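PDB 4FEX: aminoglycoside 3'-phosphotransferase AphA1-IAB, which catalyses ATP-dependent phosphorylation of the 3'-hydroxyl of kanamycin and related aminoglycosides, giving resistance to these antibiotics. Local coordinates for residues S37-Y42 with F54-K59; A78-P83 with L129-S134; P83-F88 with A95-T100; V195-F200 with I216-V221. One frame throughout, in Å; residues are numbered along the deposited sequence.

Interaction 1: S37-Y42 with F54-K59. With 0TO (N-(3-chlorophenyl)-6,7-dimethoxyquinazolin-4-amine), chain G.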
# COMPACT_ATOMS: atom_id res chain seq x y z
N SER A 37 7.01 -5.45 6.12
CA SER A 37 6.64 -6.33 7.22
C SER A 37 6.85 -7.80 6.87
O SER A 37 6.11 -8.38 6.08
CB SER A 37 5.18 -6.11 7.62
OG SER A 37 4.94 -4.75 7.92
N GLY A 38 7.89 -8.38 7.45
CA GLY A 38 8.06 -9.82 7.43
C GLY A 38 8.84 -10.38 6.27
O GLY A 38 9.88 -11.03 6.46
N ALA A 39 8.35 -10.16 5.06
CA ALA A 39 8.88 -10.87 3.92
C ALA A 39 10.26 -10.37 3.50
O ALA A 39 10.52 -9.17 3.46
CB ALA A 39 7.91 -10.81 2.77
N THR A 40 11.14 -11.31 3.18
CA THR A 40 12.44 -10.98 2.60
C THR A 40 12.25 -10.65 1.13
O THR A 40 11.65 -11.45 0.37
CB THR A 40 13.44 -12.16 2.71
OG1 THR A 40 13.63 -12.52 4.09
CG2 THR A 40 14.78 -11.76 2.10
N ILE A 41 12.74 -9.49 0.71
CA ILE A 41 12.67 -9.11 -0.70
C ILE A 41 14.02 -9.13 -1.39
O ILE A 41 14.92 -8.39 -1.02
CB ILE A 41 12.10 -7.71 -0.88
CG1 ILE A 41 10.66 -7.66 -0.38
CG2 ILE A 41 12.18 -7.30 -2.33
CD1 ILE A 41 9.93 -6.41 -0.79
N TYR A 42 14.16 -9.97 -2.41
CA TYR A 42 15.36 -9.96 -3.22
C TYR A 42 15.11 -9.16 -4.48
O TYR A 42 14.03 -9.24 -5.05
CB TYR A 42 15.77 -11.38 -3.58
CG TYR A 42 15.94 -12.25 -2.37
CD1 TYR A 42 17.18 -12.38 -1.75
CD2 TYR A 42 14.86 -12.92 -1.82
CE1 TYR A 42 17.33 -13.17 -0.63
CE2 TYR A 42 15.00 -13.70 -0.70
CZ TYR A 42 16.23 -13.84 -0.11
OH TYR A 42 16.35 -14.64 1.02
N PHE A 54 11.52 -8.88 -8.87
CA PHE A 54 11.53 -9.03 -7.42
C PHE A 54 11.01 -10.39 -7.01
O PHE A 54 10.07 -10.91 -7.59
CB PHE A 54 10.71 -7.93 -6.74
CG PHE A 54 11.35 -6.59 -6.79
CD1 PHE A 54 12.27 -6.22 -5.82
CD2 PHE A 54 11.04 -5.69 -7.79
CE1 PHE A 54 12.86 -4.97 -5.85
CE2 PHE A 54 11.63 -4.46 -7.83
CZ PHE A 54 12.53 -4.09 -6.86
N LEU A 55 11.64 -10.97 -6.00
CA LEU A 55 11.21 -12.22 -5.44
C LEU A 55 10.92 -11.95 -3.97
O LEU A 55 11.82 -11.59 -3.23
CB LEU A 55 12.31 -13.26 -5.62
CG LEU A 55 12.15 -14.67 -5.05
CD1 LEU A 55 10.89 -15.35 -5.57
CD2 LEU A 55 13.37 -15.50 -5.40
N LYS A 56 9.66 -12.07 -3.56
CA LYS A 56 9.28 -11.90 -2.16
C LYS A 56 9.29 -13.29 -1.53
O LYS A 56 8.85 -14.24 -2.17
CB LYS A 56 7.87 -11.28 -2.03
CG LYS A 56 7.80 -9.81 -1.60
CD LYS A 56 6.54 -9.54 -0.76
CE LYS A 56 6.46 -8.11 -0.19
NZ LYS A 56 5.81 -7.99 1.18
N HIS A 57 9.83 -13.43 -0.32
CA HIS A 57 9.77 -14.72 0.37
C HIS A 57 9.26 -14.59 1.78
O HIS A 57 9.79 -13.82 2.58
CB HIS A 57 11.12 -15.44 0.38
CG HIS A 57 11.13 -16.69 1.21
ND1 HIS A 57 12.25 -17.13 1.88
CD2 HIS A 57 10.16 -17.59 1.47
CE1 HIS A 57 11.96 -18.25 2.53
NE2 HIS A 57 10.70 -18.55 2.30
N GLY A 58 8.23 -15.36 2.08
CA GLY A 58 7.63 -15.34 3.40
C GLY A 58 7.67 -16.74 3.98
O GLY A 58 7.42 -17.72 3.27
N LYS A 59 8.01 -16.84 5.26
CA LYS A 59 7.87 -18.12 5.92
C LYS A 59 6.87 -18.03 7.06
O LYS A 59 6.49 -16.93 7.47
CB LYS A 59 9.21 -18.73 6.35
CG LYS A 59 9.94 -18.06 7.49
CD LYS A 59 11.32 -18.69 7.62
CE LYS A 59 12.06 -18.63 6.27
NZ LYS A 59 13.41 -19.27 6.30
C21 0TO G . 6.43 -7.40 -4.25
C20 0TO G . 6.25 -6.81 -5.50
CL 0TO G . 5.17 -7.50 -6.65
C18 0TO G . 6.95 -5.66 -5.84
C19 0TO G . 7.31 -6.78 -3.37
C17 0TO G . 7.99 -5.60 -3.72
C7 0TO G . 7.90 -5.08 -5.01
N6 0TO G . 8.48 -3.90 -5.30
C4 0TO G . 8.49 -3.27 -6.49
N5 0TO G . 8.13 -3.83 -7.67
C8 0TO G . 8.24 -3.18 -8.83
N9 0TO G . 8.78 -1.97 -8.91
C2 0TO G . 9.15 -2.05 -6.59
C1 0TO G . 9.23 -1.38 -7.81
C3 0TO G . 9.57 -1.43 -5.43
C10 0TO G . 10.14 -0.16 -5.49
O11 0TO G . 10.57 0.42 -4.33
C14 0TO G . 9.46 1.12 -3.71
C12 0TO G . 10.26 0.50 -6.71
C15 0TO G . 9.80 -0.12 -7.88
O13 0TO G . 10.82 1.74 -6.75
C16 0TO G . 11.55 1.89 -7.98
O HOH W 1 10.01 -14.29 5.75

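Interaction 2: A78-P83 with L129-S134. With NA (sodium ion), chain H.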
# COMPACT_ATOMS: atom_id res chain seq x y z
N ALA A 78 -6.18 -7.25 -14.06
CA ALA A 78 -7.25 -7.09 -15.03
C ALA A 78 -7.78 -5.64 -15.13
O ALA A 78 -8.53 -5.33 -16.04
CB ALA A 78 -8.39 -8.04 -14.72
N PHE A 79 -7.39 -4.76 -14.22
CA PHE A 79 -7.94 -3.40 -14.22
C PHE A 79 -6.87 -2.30 -14.18
O PHE A 79 -6.93 -1.35 -14.95
CB PHE A 79 -8.91 -3.21 -13.06
CG PHE A 79 -10.01 -4.25 -12.99
CD1 PHE A 79 -9.78 -5.48 -12.37
CD2 PHE A 79 -11.27 -3.99 -13.52
CE1 PHE A 79 -10.80 -6.43 -12.29
CE2 PHE A 79 -12.29 -4.94 -13.45
CZ PHE A 79 -12.05 -6.17 -12.83
N MET A 80 -5.91 -2.42 -13.26
CA MET A 80 -4.87 -1.41 -13.06
C MET A 80 -3.53 -1.89 -13.63
O MET A 80 -3.41 -3.05 -14.02
CB MET A 80 -4.72 -1.11 -11.57
CG MET A 80 -5.97 -0.53 -10.95
SD MET A 80 -6.17 1.24 -11.23
CE MET A 80 -7.34 1.22 -12.56
N PRO A 81 -2.53 -1.00 -13.70
CA PRO A 81 -1.20 -1.43 -14.13
C PRO A 81 -0.36 -1.98 -12.97
O PRO A 81 0.02 -1.22 -12.07
CB PRO A 81 -0.58 -0.16 -14.68
CG PRO A 81 -1.24 0.96 -13.91
CD PRO A 81 -2.64 0.48 -13.62
N LEU A 82 -0.06 -3.27 -12.99
CA LEU A 82 0.66 -3.86 -11.87
C LEU A 82 1.91 -4.62 -12.31
O LEU A 82 2.13 -4.82 -13.51
CB LEU A 82 -0.28 -4.78 -11.09
CG LEU A 82 -1.53 -4.11 -10.51
CD1 LEU A 82 -2.23 -5.08 -9.60
CD2 LEU A 82 -1.18 -2.85 -9.75
N PRO A 83 2.77 -5.01 -11.35
CA PRO A 83 3.82 -5.95 -11.74
C PRO A 83 3.18 -7.28 -12.16
O PRO A 83 2.20 -7.68 -11.53
CB PRO A 83 4.63 -6.16 -10.45
CG PRO A 83 4.24 -5.04 -9.54
CD PRO A 83 2.86 -4.63 -9.92
N LEU A 129 -6.08 7.34 -8.21
CA LEU A 129 -6.83 6.81 -7.10
C LEU A 129 -8.31 6.79 -7.45
O LEU A 129 -9.03 5.88 -7.05
CB LEU A 129 -6.57 7.61 -5.83
CG LEU A 129 -7.17 6.96 -4.60
CD1 LEU A 129 -6.53 5.62 -4.33
CD2 LEU A 129 -6.98 7.89 -3.46
N ARG A 130 -8.75 7.78 -8.22
CA ARG A 130 -10.14 7.79 -8.70
C ARG A 130 -10.41 6.58 -9.61
O ARG A 130 -11.44 5.92 -9.51
CB ARG A 130 -10.44 9.09 -9.45
CG ARG A 130 -11.79 9.70 -9.14
CD ARG A 130 -12.03 9.60 -7.66
NE ARG A 130 -13.10 10.46 -7.17
CZ ARG A 130 -14.33 10.02 -6.90
NH1 ARG A 130 -14.63 8.74 -7.09
NH2 ARG A 130 -15.25 10.86 -6.45
N ARG A 131 -9.45 6.30 -10.49
CA ARG A 131 -9.51 5.15 -11.37
C ARG A 131 -9.67 3.84 -10.60
O ARG A 131 -10.60 3.08 -10.86
CB ARG A 131 -8.25 5.13 -12.23
CG ARG A 131 -8.42 4.49 -13.56
CD ARG A 131 -7.12 4.48 -14.33
NE ARG A 131 -6.97 3.19 -14.99
CZ ARG A 131 -5.81 2.68 -15.41
NH1 ARG A 131 -5.80 1.48 -15.98
NH2 ARG A 131 -4.68 3.37 -15.25
N LEU A 132 -8.78 3.57 -9.65
CA LEU A 132 -8.91 2.39 -8.80
C LEU A 132 -10.30 2.32 -8.16
O LEU A 132 -10.94 1.27 -8.18
CB LEU A 132 -7.85 2.40 -7.70
CG LEU A 132 -7.80 1.25 -6.69
CD1 LEU A 132 -7.40 -0.04 -7.38
CD2 LEU A 132 -6.82 1.61 -5.60
N HIS A 133 -10.76 3.43 -7.60
CA HIS A 133 -12.00 3.44 -6.84
C HIS A 133 -13.21 3.34 -7.75
O HIS A 133 -14.33 3.13 -7.28
CB HIS A 133 -12.11 4.72 -5.99
CG HIS A 133 -11.19 4.74 -4.82
ND1 HIS A 133 -11.24 5.73 -3.86
CD2 HIS A 133 -10.20 3.90 -4.45
CE1 HIS A 133 -10.31 5.50 -2.95
NE2 HIS A 133 -9.67 4.39 -3.28
N SER A 134 -13.01 3.52 -9.04
CA SER A 134 -14.16 3.49 -9.93
C SER A 134 -14.43 2.05 -10.33
O SER A 134 -15.48 1.74 -10.90
CB SER A 134 -13.93 4.39 -11.15
OG SER A 134 -13.04 3.77 -12.07
NA NA H . -2.85 -4.61 -15.65
O HOH W 2 -0.47 -4.14 -15.33
O HOH W 3 -2.40 -6.48 -17.32
O HOH W 4 -3.38 -2.36 -16.81

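Interaction 3: P83-F88 with A95-T100. With 0TO (N-(3-chlorophenyl)-6,7-dimethoxyquinazolin-4-amine), chain G.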
# COMPACT_ATOMS: atom_id res chain seq x y z
N PRO A 83 2.77 -5.01 -11.35
CA PRO A 83 3.82 -5.95 -11.74
C PRO A 83 3.18 -7.28 -12.16
O PRO A 83 2.20 -7.68 -11.53
CB PRO A 83 4.63 -6.16 -10.45
CG PRO A 83 4.24 -5.04 -9.54
CD PRO A 83 2.86 -4.63 -9.92
N THR A 84 3.69 -7.95 -13.18
CA THR A 84 3.13 -9.25 -13.54
C THR A 84 3.77 -10.41 -12.76
O THR A 84 4.98 -10.40 -12.52
CB THR A 84 3.22 -9.48 -15.06
OG1 THR A 84 4.44 -10.16 -15.37
CG2 THR A 84 3.18 -8.15 -15.79
N ILE A 85 2.95 -11.38 -12.37
CA ILE A 85 3.42 -12.58 -11.66
C ILE A 85 4.10 -13.54 -12.62
O ILE A 85 3.44 -14.30 -13.33
CB ILE A 85 2.25 -13.38 -11.04
CG1 ILE A 85 1.38 -12.51 -10.12
CG2 ILE A 85 2.77 -14.65 -10.33
CD1 ILE A 85 0.15 -13.25 -9.58
N LYS A 86 5.42 -13.52 -12.66
CA LYS A 86 6.12 -14.48 -13.48
C LYS A 86 5.99 -15.88 -12.86
O LYS A 86 5.93 -16.87 -13.58
CB LYS A 86 7.59 -14.06 -13.71
CG LYS A 86 8.36 -15.04 -14.61
CD LYS A 86 9.62 -14.43 -15.26
CE LYS A 86 10.32 -15.44 -16.19
NZ LYS A 86 11.77 -15.15 -16.50
N HIS A 87 5.89 -15.96 -11.53
CA HIS A 87 5.93 -17.26 -10.86
C HIS A 87 5.61 -17.21 -9.36
O HIS A 87 6.13 -16.36 -8.65
CB HIS A 87 7.32 -17.86 -11.03
CG HIS A 87 7.35 -19.34 -10.90
ND1 HIS A 87 7.76 -20.16 -11.93
CD2 HIS A 87 7.03 -20.16 -9.87
CE1 HIS A 87 7.68 -21.42 -11.54
NE2 HIS A 87 7.25 -21.45 -10.29
N PHE A 88 4.80 -18.14 -8.88
CA PHE A 88 4.47 -18.19 -7.46
C PHE A 88 4.54 -19.62 -6.97
O PHE A 88 4.09 -20.53 -7.65
CB PHE A 88 3.06 -17.64 -7.20
CG PHE A 88 2.59 -17.83 -5.77
CD1 PHE A 88 2.99 -16.95 -4.77
CD2 PHE A 88 1.75 -18.88 -5.43
CE1 PHE A 88 2.55 -17.10 -3.45
CE2 PHE A 88 1.32 -19.06 -4.10
CZ PHE A 88 1.72 -18.16 -3.11
N ALA A 95 6.02 -19.29 1.06
CA ALA A 95 5.51 -18.72 -0.16
C ALA A 95 6.62 -17.97 -0.91
O ALA A 95 7.37 -17.19 -0.31
CB ALA A 95 4.33 -17.80 0.14
N TRP A 96 6.74 -18.21 -2.20
CA TRP A 96 7.70 -17.47 -3.00
C TRP A 96 6.93 -16.76 -4.12
O TRP A 96 6.07 -17.37 -4.75
CB TRP A 96 8.74 -18.42 -3.58
CG TRP A 96 9.39 -19.26 -2.54
CD1 TRP A 96 8.86 -20.35 -1.88
CD2 TRP A 96 10.71 -19.08 -2.01
NE1 TRP A 96 9.78 -20.85 -0.98
CE2 TRP A 96 10.92 -20.09 -1.05
CE3 TRP A 96 11.73 -18.17 -2.27
CZ2 TRP A 96 12.11 -20.21 -0.35
CZ3 TRP A 96 12.91 -18.29 -1.58
CH2 TRP A 96 13.09 -19.29 -0.63
N LEU A 97 7.24 -15.49 -4.34
CA LEU A 97 6.55 -14.68 -5.33
C LEU A 97 7.52 -13.92 -6.22
O LEU A 97 8.17 -13.00 -5.76
CB LEU A 97 5.61 -13.67 -4.65
CG LEU A 97 4.87 -12.77 -5.64
CD1 LEU A 97 4.34 -13.56 -6.82
CD2 LEU A 97 3.73 -12.07 -4.96
N LEU A 98 7.57 -14.28 -7.50
CA LEU A 98 8.44 -13.62 -8.46
C LEU A 98 7.63 -12.72 -9.39
O LEU A 98 6.71 -13.20 -10.06
CB LEU A 98 9.21 -14.65 -9.29
CG LEU A 98 10.45 -14.20 -10.08
CD1 LEU A 98 11.57 -13.73 -9.14
CD2 LEU A 98 10.95 -15.31 -11.02
N THR A 99 7.96 -11.44 -9.42
CA THR A 99 7.26 -10.48 -10.28
C THR A 99 8.21 -9.64 -11.13
O THR A 99 9.41 -9.56 -10.85
CB THR A 99 6.38 -9.53 -9.44
OG1 THR A 99 7.18 -8.93 -8.42
CG2 THR A 99 5.24 -10.31 -8.79
N THR A 100 7.69 -9.00 -12.16
CA THR A 100 8.50 -8.09 -12.95
C THR A 100 8.54 -6.78 -12.19
O THR A 100 7.65 -6.49 -11.39
CB THR A 100 7.87 -7.83 -14.31
OG1 THR A 100 6.52 -7.41 -14.12
CG2 THR A 100 7.86 -9.09 -15.16
C21 0TO G . 6.43 -7.40 -4.25
C20 0TO G . 6.25 -6.81 -5.50
CL 0TO G . 5.17 -7.50 -6.65
C18 0TO G . 6.95 -5.66 -5.84
C19 0TO G . 7.31 -6.78 -3.37
C17 0TO G . 7.99 -5.60 -3.72
C7 0TO G . 7.90 -5.08 -5.01
N6 0TO G . 8.48 -3.90 -5.30
C4 0TO G . 8.49 -3.27 -6.49
N5 0TO G . 8.13 -3.83 -7.67
C8 0TO G . 8.24 -3.18 -8.83
N9 0TO G . 8.78 -1.97 -8.91
C2 0TO G . 9.15 -2.05 -6.59
C1 0TO G . 9.23 -1.38 -7.81
C3 0TO G . 9.57 -1.43 -5.43
C10 0TO G . 10.14 -0.16 -5.49
O11 0TO G . 10.57 0.42 -4.33
C14 0TO G . 9.46 1.12 -3.71
C12 0TO G . 10.26 0.50 -6.71
C15 0TO G . 9.80 -0.12 -7.88
O13 0TO G . 10.82 1.74 -6.75
C16 0TO G . 11.55 1.89 -7.98

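Interaction 4: V195-F200 with I216-V221. With 0TO (N-(3-chlorophenyl)-6,7-dimethoxyquinazolin-4-amine), chain G; KAN (kanamycin a), chain F.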
# COMPACT_ATOMS: atom_id res chain seq x y z
N VAL A 195 -13.23 -0.05 -4.20
CA VAL A 195 -12.06 -0.92 -4.26
C VAL A 195 -10.85 -0.11 -3.85
O VAL A 195 -10.53 0.88 -4.50
CB VAL A 195 -11.86 -1.53 -5.67
CG1 VAL A 195 -10.60 -2.39 -5.69
CG2 VAL A 195 -13.07 -2.35 -6.08
N THR A 196 -10.17 -0.53 -2.79
CA THR A 196 -9.09 0.28 -2.22
C THR A 196 -7.73 -0.41 -2.30
O THR A 196 -7.64 -1.62 -2.36
CB THR A 196 -9.35 0.61 -0.77
OG1 THR A 196 -9.11 -0.55 0.03
CG2 THR A 196 -10.79 1.07 -0.58
N HIS A 197 -6.67 0.39 -2.29
CA HIS A 197 -5.33 -0.15 -2.33
C HIS A 197 -4.96 -0.81 -1.00
O HIS A 197 -4.41 -1.91 -0.97
CB HIS A 197 -4.33 0.94 -2.64
CG HIS A 197 -2.94 0.42 -2.87
ND1 HIS A 197 -2.04 0.22 -1.84
CD2 HIS A 197 -2.30 0.06 -4.00
CE1 HIS A 197 -0.90 -0.24 -2.33
NE2 HIS A 197 -1.03 -0.34 -3.64
N GLY A 198 -5.26 -0.14 0.10
CA GLY A 198 -4.86 -0.64 1.40
C GLY A 198 -3.64 0.08 1.97
O GLY A 198 -3.53 0.25 3.19
N ASP A 199 -2.74 0.50 1.10
CA ASP A 199 -1.52 1.16 1.52
C ASP A 199 -1.10 2.18 0.48
O ASP A 199 -0.02 2.09 -0.10
CB ASP A 199 -0.41 0.14 1.72
CG ASP A 199 0.73 0.68 2.60
OD1 ASP A 199 0.46 1.57 3.43
OD2 ASP A 199 1.88 0.20 2.45
N PHE A 200 -1.96 3.17 0.26
CA PHE A 200 -1.75 4.17 -0.77
C PHE A 200 -0.76 5.26 -0.31
O PHE A 200 -1.08 6.45 -0.24
CB PHE A 200 -3.10 4.75 -1.22
CG PHE A 200 -3.13 5.13 -2.66
CD1 PHE A 200 -3.17 4.17 -3.64
CD2 PHE A 200 -3.13 6.46 -3.03
CE1 PHE A 200 -3.20 4.53 -4.98
CE2 PHE A 200 -3.17 6.81 -4.38
CZ PHE A 200 -3.21 5.86 -5.34
N ILE A 216 2.41 -0.58 -6.47
CA ILE A 216 2.93 -1.82 -5.93
C ILE A 216 2.34 -2.07 -4.55
O ILE A 216 1.58 -1.26 -4.02
CB ILE A 216 4.45 -1.78 -5.80
CG1 ILE A 216 4.86 -0.64 -4.85
CG2 ILE A 216 5.08 -1.57 -7.15
CD1 ILE A 216 6.34 -0.64 -4.44
N ASP A 217 2.71 -3.21 -3.99
CA ASP A 217 2.38 -3.57 -2.62
C ASP A 217 0.88 -3.77 -2.40
O ASP A 217 0.28 -3.18 -1.48
CB ASP A 217 2.97 -2.55 -1.65
CG ASP A 217 3.55 -3.19 -0.43
OD1 ASP A 217 4.36 -4.14 -0.61
OD2 ASP A 217 3.18 -2.76 0.69
N VAL A 218 0.28 -4.63 -3.21
CA VAL A 218 -1.17 -4.70 -3.29
C VAL A 218 -1.81 -5.67 -2.30
O VAL A 218 -2.98 -6.02 -2.41
CB VAL A 218 -1.60 -5.04 -4.73
CG1 VAL A 218 -1.19 -3.93 -5.67
CG2 VAL A 218 -0.96 -6.33 -5.15
N GLY A 219 -1.03 -6.07 -1.30
CA GLY A 219 -1.43 -7.11 -0.37
C GLY A 219 -2.68 -6.89 0.46
O GLY A 219 -3.28 -7.86 0.91
N ARG A 220 -3.06 -5.64 0.68
CA ARG A 220 -4.23 -5.33 1.50
C ARG A 220 -5.39 -4.87 0.66
O ARG A 220 -6.41 -4.44 1.21
CB ARG A 220 -3.93 -4.24 2.54
CG ARG A 220 -2.78 -4.55 3.46
CD ARG A 220 -3.05 -4.08 4.90
NE ARG A 220 -1.95 -4.45 5.78
CZ ARG A 220 -0.82 -3.75 5.89
NH1 ARG A 220 0.13 -4.16 6.72
NH2 ARG A 220 -0.65 -2.64 5.18
N VAL A 221 -5.23 -4.93 -0.66
CA VAL A 221 -6.32 -4.61 -1.59
C VAL A 221 -7.60 -5.37 -1.24
O VAL A 221 -7.56 -6.57 -0.98
CB VAL A 221 -5.93 -4.93 -3.05
CG1 VAL A 221 -7.16 -5.19 -3.88
CG2 VAL A 221 -5.09 -3.81 -3.66
C21 0TO G . 6.43 -7.40 -4.25
C20 0TO G . 6.25 -6.81 -5.50
CL 0TO G . 5.17 -7.50 -6.65
C18 0TO G . 6.95 -5.66 -5.84
C19 0TO G . 7.31 -6.78 -3.37
C17 0TO G . 7.99 -5.60 -3.72
C7 0TO G . 7.90 -5.08 -5.01
N6 0TO G . 8.48 -3.90 -5.30
C4 0TO G . 8.49 -3.27 -6.49
N5 0TO G . 8.13 -3.83 -7.67
C8 0TO G . 8.24 -3.18 -8.83
N9 0TO G . 8.78 -1.97 -8.91
C2 0TO G . 9.15 -2.05 -6.59
C1 0TO G . 9.23 -1.38 -7.81
C3 0TO G . 9.57 -1.43 -5.43
C10 0TO G . 10.14 -0.16 -5.49
O11 0TO G . 10.57 0.42 -4.33
C14 0TO G . 9.46 1.12 -3.71
C12 0TO G . 10.26 0.50 -6.71
C15 0TO G . 9.80 -0.12 -7.88
O13 0TO G . 10.82 1.74 -6.75
C16 0TO G . 11.55 1.89 -7.98
C1 KAN F . 4.97 2.26 7.09
C2 KAN F . 4.82 1.67 5.68
C3 KAN F . 3.91 0.44 5.67
C4 KAN F . 4.46 -0.60 6.60
C5 KAN F . 4.52 -0.00 8.01
C6 KAN F . 4.89 -1.10 9.01
C7 KAN F . 2.28 5.52 10.41
C8 KAN F . 3.66 5.75 9.86
C9 KAN F . 3.73 4.93 8.54
C10 KAN F . 3.63 3.42 8.81
C11 KAN F . 2.22 3.23 9.38
C12 KAN F . 2.07 4.03 10.64
C13 KAN F . 5.07 7.65 9.53
C14 KAN F . 5.03 9.10 10.01
C15 KAN F . 4.12 9.96 9.19
C16 KAN F . 4.69 9.92 7.77
C17 KAN F . 4.68 8.49 7.29
C18 KAN F . 5.32 8.53 5.89
N1 KAN F . 4.91 -0.51 10.36
N2 KAN F . 2.09 1.83 9.77
N3 KAN F . 2.15 6.24 11.69
N4 KAN F . 4.13 11.31 9.78
O5 KAN F . 5.40 1.19 7.98
O6 KAN F . 4.24 2.62 4.77
O7 KAN F . 3.83 -0.12 4.36
O8 KAN F . 3.62 -1.74 6.58
O9 KAN F . 3.69 2.63 7.60
O10 KAN F . 4.87 5.24 7.71
O11 KAN F . 3.74 7.17 9.71
O12 KAN F . 5.49 7.67 8.15
O13 KAN F . 4.62 9.05 11.39
O14 KAN F . 3.88 10.71 6.89
O15 KAN F . 5.37 7.22 5.35
O HOH W 5 -7.72 -2.07 2.10
O HOH W 6 -2.25 -3.32 -0.02

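Interaction 1: S37-Y42 with F54-K59
T40 and H57 face each other as an antiparallel hydrogen-bonded pair, with T40 N to H57 O at 2.9 Å and H57 N to T40 O at 2.8 Å. The next such pair, Y42 with L55, is closed by straighter bonds, Y42 N to L55 O measuring 3.0 Å with 169° at the hydrogen. Between them I41 and K56 form a non-hydrogen-bonded pair, where the K56 CA–H points at T40 O. Beyond the last bridge, a water bonded to H57 O and K59 N also reaches G38 O, weakly, spanning the gap where the strands part.

Apolar contacts divide between two faces. On the K56 face, I41 branches two ways: CG2, anti to the backbone N, lies 3.7 Å from F54 CD1, while CG1 meets K56 CG at 3.8 Å. The methyl of A39 approaches the far end of K56, close to CD and NZ. On the other face Y42 CB meets L55 CB, and the ring leans over the partner strand with L55 O and H57 CB near its edge. H57 turns away to stack on W96 and bond D94 through NE2.

The bridging amine N6 of 0TO sits 4.0 Å above the centre of the F54 ring, and its chlorophenyl carbon C19 is 3.5 Å from K56 CG. I41 CD1 touches the same ring.

The hairpin thus offers the ligand an apolar wall of I41, F54 and the methylenes of K56. The K56 ammonium is carried past it toward E69, a long and weak ion pair reminiscent of the lysine–glutamate pair of protein kinases.

Interaction 2: A78-P83 with L129-S134
M80 reaches across to R131 and L132, and most of the contact is its thioether chain. Bends at chi2 (-81°) and chi3 (100°) swing the end of that chain toward the helix. The methyl CE lies over one face of the R131 guanidinium, 3.5 Å from CZ, and also touches the methylenes CG and CD leading to it.

The purely apolar packing is with L132: M80 CG meets L132 CD1 at 3.9 Å, the two side chains crossing at about a right angle, and M80 SD rests 3.8 Å from L132 CA. P81 adds its ring carbon CD, 3.9 Å from R131 NH2.

Polar atoms work mainly within each segment. R131 O is gripped twice, by S134 N and by S134 OG, the latter at 2.8 Å. On the loop, M80 O coordinates the sodium ion at 2.3 Å beside three waters and T77 O, so the carbonyl next to P81 is anchored by the metal while the side chain faces the helix.

The loop connects helix 61-76 to strand 85-90; helix 118-134 packs against both the loop and helix 61-76, L132 touching L76, and is backed by D229 and L230 of helix 227-236.

Interaction 3: P83-F88 with A95-T100
T84 and T100 lock one end of this hairpin: T84 N donates to the side-chain oxygen OG1 of T100 at 3.0 Å, and T100 N returns a bond to T84 O at 3.1 Å. With chi1 at 53°, T100 OG1 lies between its own backbone N and carbonyl carbon, where it can take the place of a backbone acceptor.

The close-packed side carries I85, F88, L97 and T99. I85 CG2 meets L97 CD1 at 4.0 Å, their side chains roughly perpendicular. The F88 ring presents its edge to L97 CD1, and its CE1 lies 4.1 Å from A95 CB. M70 of helix 61-76 covers both I85 and F88 here. Farther along, P83 CB packs on T99 CB at 3.9 Å. The chlorine of 0TO sits against T99 and P83, the hairpin's share of the ligand pocket.

The loose part is limited to T84 and K86, both exposed, and to the imidazole of H87. The K86 chain runs outward, extended, toward D23 in a long and weak ion pair. H87 touches L98 through CB–CB at 4.1 Å before its ring leads away to L20 and D23, whereas L98 on the same face stays buried against L53 and L55.

Both K86 and H87 face L98: H87 N bonds L98 O at 3.2 Å, K86 N only weakly, while L98 N returns a straight bond to H87 O at 2.8 Å. This is a classic beta bulge in the hairpin 85-90/94-100 at the edge of the five-stranded antiparallel sheet, which matches the N-terminal lobe of the protein-kinase-like fold.

Interaction 4: V195-F200 with I216-V221
H197 turns the edge of its imidazole to I216: NE2 donates to I216 O at 2.8 Å, with that oxygen in the ring plane. At another edge ND1 accepts from D199 N at 3.0 Å, also in plane, so both ring nitrogens are used and the rotation of the ring is fixed. L132 of helix 118-134 packs against it too. The F200 ring directs an edge at H197 CG.

A water links the backbones, donating to H197 O and D217 O and accepting from R220 N; V221 CA also lies 3.4 Å from T196 O. V221 CG2 closes over H197 O at 3.4 Å, and R220 CB rests on G198 CA at 3.9 Å.

Two carboxylates converge: D199 OD2 is 3.7 Å from D217 OD2, with their planes 52° apart. Kanamycin O7, the 3'-hydroxyl, donates to D199 OD2 at 2.7 Å, as suits the proposed proton acceptor for the hydroxyl that is phosphorylated. H197, G198 and D199 open the HGD catalytic loop of this family, and D217 probably corresponds to the aspartate of the kinase DFG motif. H197 thus ties the two together: one nitrogen holds the D199 backbone, the other the chain just before D217.

How the interactions relate
Along the chain interaction 1 comes first, interaction 3 is nested inside the loop closed by interaction 2, and interaction 4 follows. Interactions 1 and 3, centres about 11 Å apart, belong to one sheet: strands 53-59 and 94-100 are neighbours, joined by K56 N–L97 O and F54 O–T99 N. P83 carries the chain from the loop of interaction 2 into interaction 3. Interaction 4 lies about 10 Å from interaction 2, between centres, touching it through L132 and H133 against V195. The ligand 0TO touches interactions 1, 3 and 4, probably in the nucleotide cleft between lobes, while kanamycin bonds D199 of interaction 4 and also touches S37 of interaction 1.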